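Rhamnonate dehydratase (Gibberella zeae PH-1, PDB 3FXG) probably dehydrates rhamnonate to its 2-keto-3-deoxy acid, as a magnesium-dependent lyase of the enolase superfamily. Local coordinates at residues V5-F17 with V93-R107. Residues are numbered along the deposited sequence; the frame is centred on the assembly and turned at random.
Sequences VKDFPKIKAIRSF and VHQHFERFLIGADPR
Arg107 lies flat against Phe8: its CD sits 3.5 Å from the ring centroid, almost on the ring normal, and the guanidinium, turned only 9° from the ring plane, rests one face on Phe8 CB. Pro106 CG meets the rim of the same ring at CE2. Further along, Ile11 is pinned by its backbone, with Ile11 N to Ala104 O at 2.8 Å and Gly103 N to Ile11 O at 2.9 Å, while its CD1 reaches Leu101 CB and Ala104 CB. Ile14 splits its branches: CG1, anti to the backbone N, carries CD1 onto Leu101 CD1 (3.5 Å) and Val93 CG1, while CG2, between the backbone N and the carbonyl carbon, presses on Glu98 CG at 3.3 Å. At the far end Ser16 OG and His94 NE2 share a hydrogen bond of 2.7 Å; OG also bonds Ser400 OG. The other ring nitrogen, His94 ND1, gives a straight, in-plane bond to Glu98 OE1 (2.8 Å, 168°), which fixes the imidazole's rotation. Arg107 grips the Asp105 carboxylate side-on in a salt bridge, NE to OD1 and NH2 to OD2 (2.8 Å for the latter), and Asp105 OD1 also accepts from Arg107 N in an Asx turn. Two waters link the guanidinium to Lys6 O, and Glu150 of a second subunit pairs with Arg107 NH1. A type II beta turn from Leu101 to Ala104 brings Gly103 and Ala104 beside Ile11. Strand 11-19 pairs with strand 66-73, with a classic bulge at Lys12 and Ala13. Strand 11-17 and helix 93-101 run nearly antiparallel (161°), the alpha+beta packing of the enolase-superfamily N-terminal capping domain.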
loop_
_atom_site.group_PDB
_atom_site.type_symbol
_atom_site.label_atom_id
_atom_site.label_comp_id
_atom_site.label_asym_id
_atom_site.label_seq_id
_atom_site.Cartn_x
_atom_site.Cartn_y
_atom_site.Cartn_z
ATOM N N VAL A 5 -14.046 -23.747 47.547
ATOM C CA VAL A 5 -14.446 -22.449 47.019
ATOM C C VAL A 5 -15.949 -22.238 47.084
ATOM O O VAL A 5 -16.712 -23.168 47.334
ATOM C CB VAL A 5 -13.966 -22.263 45.556
ATOM C CG1 VAL A 5 -12.445 -22.147 45.528
ATOM C CG2 VAL A 5 -14.425 -23.434 44.700
ATOM N N LYS A 6 -16.361 -20.999 46.849
ATOM C CA LYS A 6 -17.765 -20.621 46.896
ATOM C C LYS A 6 -18.649 -21.484 46.001
ATOM O O LYS A 6 -18.296 -21.784 44.857
ATOM C CB LYS A 6 -17.902 -19.147 46.505
ATOM C CG LYS A 6 -19.282 -18.545 46.699
ATOM C CD LYS A 6 -19.288 -17.075 46.286
ATOM C CE LYS A 6 -20.628 -16.407 46.585
ATOM N NZ LYS A 6 -21.766 -17.101 45.911
ATOM N N ASP A 7 -19.793 -21.897 46.539
ATOM C CA ASP A 7 -20.753 -22.692 45.779
ATOM C C ASP A 7 -21.686 -21.651 45.167
ATOM O O ASP A 7 -22.612 -21.178 45.825
ATOM C CB ASP A 7 -21.545 -23.614 46.707
ATOM C CG ASP A 7 -22.468 -24.548 45.949
ATOM O OD1 ASP A 7 -23.335 -25.178 46.593
ATOM O OD2 ASP A 7 -22.323 -24.661 44.712
ATOM N N PHE A 8 -21.421 -21.283 43.917
ATOM C CA PHE A 8 -22.204 -20.263 43.226
ATOM C C PHE A 8 -23.515 -20.804 42.668
ATOM O O PHE A 8 -23.545 -21.866 42.052
ATOM C CB PHE A 8 -21.380 -19.665 42.082
ATOM C CG PHE A 8 -21.522 -18.174 41.941
ATOM C CD1 PHE A 8 -20.752 -17.315 42.717
ATOM C CD2 PHE A 8 -22.430 -17.631 41.041
ATOM C CE1 PHE A 8 -20.882 -15.932 42.595
ATOM C CE2 PHE A 8 -22.568 -16.249 40.914
ATOM C CZ PHE A 8 -21.792 -15.400 41.693
ATOM N N PRO A 9 -24.621 -20.075 42.876
ATOM C CA PRO A 9 -25.916 -20.535 42.364
ATOM C C PRO A 9 -25.966 -20.547 40.835
ATOM O O PRO A 9 -25.400 -19.671 40.181
ATOM C CB PRO A 9 -26.902 -19.538 42.975
ATOM C CG PRO A 9 -26.087 -18.289 43.112
ATOM C CD PRO A 9 -24.764 -18.814 43.624
ATOM N N LYS A 10 -26.630 -21.553 40.275
ATOM C CA LYS A 10 -26.770 -21.686 38.827
ATOM C C LYS A 10 -28.025 -20.941 38.371
ATOM O O LYS A 10 -28.841 -20.533 39.193
ATOM C CB LYS A 10 -26.908 -23.160 38.439
ATOM C CG LYS A 10 -25.717 -24.045 38.786
ATOM C CD LYS A 10 -24.484 -23.674 37.980
ATOM C CE LYS A 10 -23.529 -24.860 37.859
ATOM N NZ LYS A 10 -23.098 -25.387 39.182
ATOM N N ILE A 11 -28.174 -20.765 37.060
ATOM C CA ILE A 11 -29.351 -20.093 36.519
ATOM C C ILE A 11 -30.526 -21.058 36.596
ATOM O O ILE A 11 -30.447 -22.191 36.114
ATOM C CB ILE A 11 -29.151 -19.682 35.049
ATOM C CG1 ILE A 11 -28.060 -18.614 34.952
ATOM C CG2 ILE A 11 -30.469 -19.174 34.470
ATOM C CD1 ILE A 11 -27.654 -18.290 33.522
ATOM N N LYS A 12 -31.615 -20.597 37.194
ATOM C CA LYS A 12 -32.810 -21.410 37.365
ATOM C C LYS A 12 -33.884 -21.109 36.327
ATOM O O LYS A 12 -34.498 -22.026 35.776
ATOM C CB LYS A 12 -33.382 -21.187 38.767
ATOM C CG LYS A 12 -34.671 -21.944 39.050
ATOM C CD LYS A 12 -35.175 -21.645 40.453
ATOM C CE LYS A 12 -36.452 -22.417 40.757
ATOM N NZ LYS A 12 -36.920 -22.194 42.157
ATOM N N ALA A 13 -34.108 -19.828 36.060
ATOM C CA ALA A 13 -35.130 -19.436 35.103
ATOM C C ALA A 13 -34.881 -18.067 34.491
ATOM O O ALA A 13 -34.110 -17.262 35.019
ATOM C CB ALA A 13 -36.498 -19.449 35.783
ATOM N N ILE A 14 -35.535 -17.819 33.361
ATOM C CA ILE A 14 -35.428 -16.540 32.682
ATOM C C ILE A 14 -36.827 -16.110 32.264
ATOM O O ILE A 14 -37.608 -16.908 31.743
ATOM C CB ILE A 14 -34.504 -16.617 31.439
ATOM C CG1 ILE A 14 -34.430 -15.245 30.764
ATOM C CG2 ILE A 14 -35.012 -17.661 30.465
ATOM C CD1 ILE A 14 -33.305 -15.118 29.744
ATOM N N ARG A 15 -37.149 -14.849 32.523
ATOM C CA ARG A 15 -38.452 -14.301 32.183
ATOM C C ARG A 15 -38.249 -13.018 31.382
ATOM O O ARG A 15 -37.256 -12.320 31.567
ATOM C CB ARG A 15 -39.241 -13.990 33.462
ATOM C CG ARG A 15 -39.550 -15.201 34.342
ATOM C CD ARG A 15 -40.285 -14.785 35.617
ATOM N NE ARG A 15 -39.423 -14.077 36.566
ATOM C CZ ARG A 15 -38.632 -14.674 37.457
ATOM N NH1 ARG A 15 -38.588 -15.999 37.531
ATOM N NH2 ARG A 15 -37.883 -13.948 38.279
ATOM N N SER A 16 -39.177 -12.717 30.480
ATOM C CA SER A 16 -39.078 -11.496 29.691
ATOM C C SER A 16 -40.425 -10.796 29.688
ATOM O O SER A 16 -41.475 -11.442 29.734
ATOM C CB SER A 16 -38.633 -11.796 28.253
ATOM O OG SER A 16 -39.616 -12.518 27.540
ATOM N N PHE A 17 -40.382 -9.471 29.639
ATOM C CA PHE A 17 -41.587 -8.657 29.649
ATOM C C PHE A 17 -41.474 -7.521 28.654
ATOM O O PHE A 17 -40.383 -7.011 28.398
ATOM C CB PHE A 17 -41.794 -8.039 31.035
ATOM C CG PHE A 17 -41.894 -9.039 32.142
ATOM C CD1 PHE A 17 -43.127 -9.563 32.513
ATOM C CD2 PHE A 17 -40.751 -9.466 32.812
ATOM C CE1 PHE A 17 -43.223 -10.500 33.539
ATOM C CE2 PHE A 17 -40.834 -10.404 33.839
ATOM C CZ PHE A 17 -42.074 -10.921 34.202
ATOM N N VAL A 93 -35.586 -14.351 22.933
ATOM C CA VAL A 93 -35.062 -14.710 24.246
ATOM C C VAL A 93 -35.427 -16.147 24.618
ATOM O O VAL A 93 -34.561 -16.955 24.956
ATOM C CB VAL A 93 -35.622 -13.783 25.357
ATOM C CG1 VAL A 93 -35.300 -14.365 26.725
ATOM C CG2 VAL A 93 -35.029 -12.384 25.228
ATOM N N HIS A 94 -36.715 -16.459 24.544
ATOM C CA HIS A 94 -37.206 -17.782 24.911
ATOM C C HIS A 94 -37.084 -18.857 23.845
ATOM O O HIS A 94 -36.749 -19.997 24.151
ATOM C CB HIS A 94 -38.661 -17.671 25.369
ATOM C CG HIS A 94 -38.842 -16.780 26.558
ATOM N ND1 HIS A 94 -38.430 -17.136 27.825
ATOM C CD2 HIS A 94 -39.334 -15.523 26.663
ATOM C CE1 HIS A 94 -38.660 -16.136 28.658
ATOM N NE2 HIS A 94 -39.207 -15.145 27.977
ATOM N N GLN A 95 -37.349 -18.509 22.592
ATOM C CA GLN A 95 -37.263 -19.501 21.528
ATOM C C GLN A 95 -35.835 -19.924 21.193
ATOM O O GLN A 95 -35.586 -21.086 20.869
ATOM C CB GLN A 95 -37.960 -18.984 20.268
ATOM C CG GLN A 95 -39.474 -18.881 20.390
ATOM C CD GLN A 95 -40.128 -20.222 20.673
ATOM O OE1 GLN A 95 -40.561 -20.492 21.794
ATOM N NE2 GLN A 95 -40.192 -21.073 19.658
ATOM N N HIS A 96 -34.887 -18.999 21.283
ATOM C CA HIS A 96 -33.515 -19.349 20.946
ATOM C C HIS A 96 -32.498 -19.378 22.084
ATOM O O HIS A 96 -31.855 -20.398 22.330
ATOM C CB HIS A 96 -32.997 -18.410 19.847
ATOM C CG HIS A 96 -31.770 -18.914 19.147
ATOM N ND1 HIS A 96 -31.105 -18.178 18.191
ATOM C CD2 HIS A 96 -31.102 -20.087 19.250
ATOM C CE1 HIS A 96 -30.081 -18.877 17.734
ATOM N NE2 HIS A 96 -30.056 -20.038 18.360
ATOM N N PHE A 97 -32.366 -18.267 22.796
ATOM C CA PHE A 97 -31.351 -18.167 23.835
ATOM C C PHE A 97 -31.556 -18.854 25.181
ATOM O O PHE A 97 -30.578 -19.214 25.836
ATOM C CB PHE A 97 -31.011 -16.686 24.031
ATOM C CG PHE A 97 -30.629 -15.997 22.752
ATOM C CD1 PHE A 97 -29.545 -16.454 22.002
ATOM C CD2 PHE A 97 -31.380 -14.933 22.262
ATOM C CE1 PHE A 97 -29.221 -15.863 20.780
ATOM C CE2 PHE A 97 -31.065 -14.335 21.043
ATOM C CZ PHE A 97 -29.983 -14.803 20.299
ATOM N N GLU A 98 -32.801 -19.070 25.593
ATOM C CA GLU A 98 -33.040 -19.708 26.886
ATOM C C GLU A 98 -32.304 -21.040 27.045
ATOM O O GLU A 98 -31.821 -21.361 28.132
ATOM C CB GLU A 98 -34.540 -19.920 27.117
ATOM C CG GLU A 98 -34.872 -20.374 28.533
ATOM C CD GLU A 98 -36.364 -20.381 28.827
ATOM O OE1 GLU A 98 -37.111 -19.598 28.200
ATOM O OE2 GLU A 98 -36.789 -21.159 29.704
ATOM N N ARG A 99 -32.201 -21.799 25.960
ATOM C CA ARG A 99 -31.539 -23.103 25.991
ATOM C C ARG A 99 -30.087 -23.071 26.470
ATOM O O ARG A 99 -29.593 -24.053 27.021
ATOM C CB ARG A 99 -31.591 -23.752 24.601
ATOM C CG ARG A 99 -30.647 -23.134 23.570
ATOM C CD ARG A 99 -30.899 -23.726 22.183
ATOM N NE ARG A 99 -32.180 -23.284 21.632
ATOM C CZ ARG A 99 -32.797 -23.862 20.606
ATOM N NH1 ARG A 99 -32.256 -24.918 20.011
ATOM N NH2 ARG A 99 -33.957 -23.386 20.174
ATOM N N PHE A 100 -29.401 -21.955 26.256
ATOM C CA PHE A 100 -28.001 -21.846 26.663
ATOM C C PHE A 100 -27.844 -21.392 28.109
ATOM O O PHE A 100 -26.789 -21.584 28.718
ATOM C CB PHE A 100 -27.273 -20.845 25.764
ATOM C CG PHE A 100 -27.398 -21.142 24.303
ATOM C CD1 PHE A 100 -26.725 -22.220 23.740
ATOM C CD2 PHE A 100 -28.204 -20.354 23.488
ATOM C CE1 PHE A 100 -26.852 -22.510 22.384
ATOM C CE2 PHE A 100 -28.339 -20.638 22.131
ATOM C CZ PHE A 100 -27.662 -21.718 21.579
ATOM N N LEU A 101 -28.901 -20.809 28.656
ATOM C CA LEU A 101 -28.857 -20.265 30.007
ATOM C C LEU A 101 -29.304 -21.156 31.158
ATOM O O LEU A 101 -28.654 -21.188 32.201
ATOM C CB LEU A 101 -29.670 -18.971 30.043
ATOM C CG LEU A 101 -29.329 -17.956 28.948
ATOM C CD1 LEU A 101 -30.359 -16.841 28.948
ATOM C CD2 LEU A 101 -27.925 -17.410 29.167
ATOM N N ILE A 102 -30.416 -21.865 30.989
ATOM C CA ILE A 102 -30.922 -22.705 32.072
ATOM C C ILE A 102 -29.910 -23.742 32.548
ATOM O O ILE A 102 -29.389 -24.527 31.757
ATOM C CB ILE A 102 -32.230 -23.429 31.670
ATOM C CG1 ILE A 102 -33.247 -22.422 31.118
ATOM C CG2 ILE A 102 -32.819 -24.141 32.884
ATOM C CD1 ILE A 102 -33.555 -21.271 32.054
ATOM N N GLY A 103 -29.634 -23.728 33.850
ATOM C CA GLY A 103 -28.693 -24.673 34.431
ATOM C C GLY A 103 -27.234 -24.257 34.359
ATOM O O GLY A 103 -26.366 -24.929 34.916
ATOM N N ALA A 104 -26.957 -23.143 33.688
ATOM C CA ALA A 104 -25.582 -22.663 33.542
ATOM C C ALA A 104 -25.083 -21.843 34.724
ATOM O O ALA A 104 -25.869 -21.296 35.495
ATOM C CB ALA A 104 -25.457 -21.835 32.258
ATOM N N ASP A 105 -23.763 -21.778 34.864
ATOM C CA ASP A 105 -23.137 -20.996 35.921
ATOM C C ASP A 105 -23.115 -19.582 35.350
ATOM O O ASP A 105 -22.502 -19.343 34.311
ATOM C CB ASP A 105 -21.700 -21.475 36.163
ATOM C CG ASP A 105 -21.067 -20.842 37.393
ATOM O OD1 ASP A 105 -21.195 -19.611 37.574
ATOM O OD2 ASP A 105 -20.434 -21.577 38.179
ATOM N N PRO A 106 -23.791 -18.630 36.009
ATOM C CA PRO A 106 -23.822 -17.248 35.514
ATOM C C PRO A 106 -22.465 -16.557 35.422
ATOM O O PRO A 106 -22.345 -15.501 34.803
ATOM C CB PRO A 106 -24.773 -16.555 36.489
ATOM C CG PRO A 106 -24.553 -17.315 37.756
ATOM C CD PRO A 106 -24.516 -18.746 37.286
ATOM N N ARG A 107 -21.442 -17.145 36.034
ATOM C CA ARG A 107 -20.107 -16.558 35.975
ATOM C C ARG A 107 -19.432 -16.865 34.643
ATOM O O ARG A 107 -18.398 -16.275 34.312
ATOM C CB ARG A 107 -19.246 -17.075 37.132
ATOM C CG ARG A 107 -19.699 -16.568 38.500
ATOM C CD ARG A 107 -18.928 -17.249 39.621
ATOM N NE ARG A 107 -19.086 -18.699 39.562
ATOM C CZ ARG A 107 -18.509 -19.553 40.402
ATOM N NH1 ARG A 107 -17.729 -19.107 41.375
ATOM N NH2 ARG A 107 -18.716 -20.857 40.267
HETATM O O HOH W 1 -16.352 -20.991 43.012
HETATM O O HOH W 2 -19.033 -22.875 42.048
HETATM O O HOH W 3 -22.051 -23.253 40.304
HETATM O O HOH W 4 -20.340 -24.192 37.991
HETATM O O HOH W 5 -37.203 -20.155 32.429
#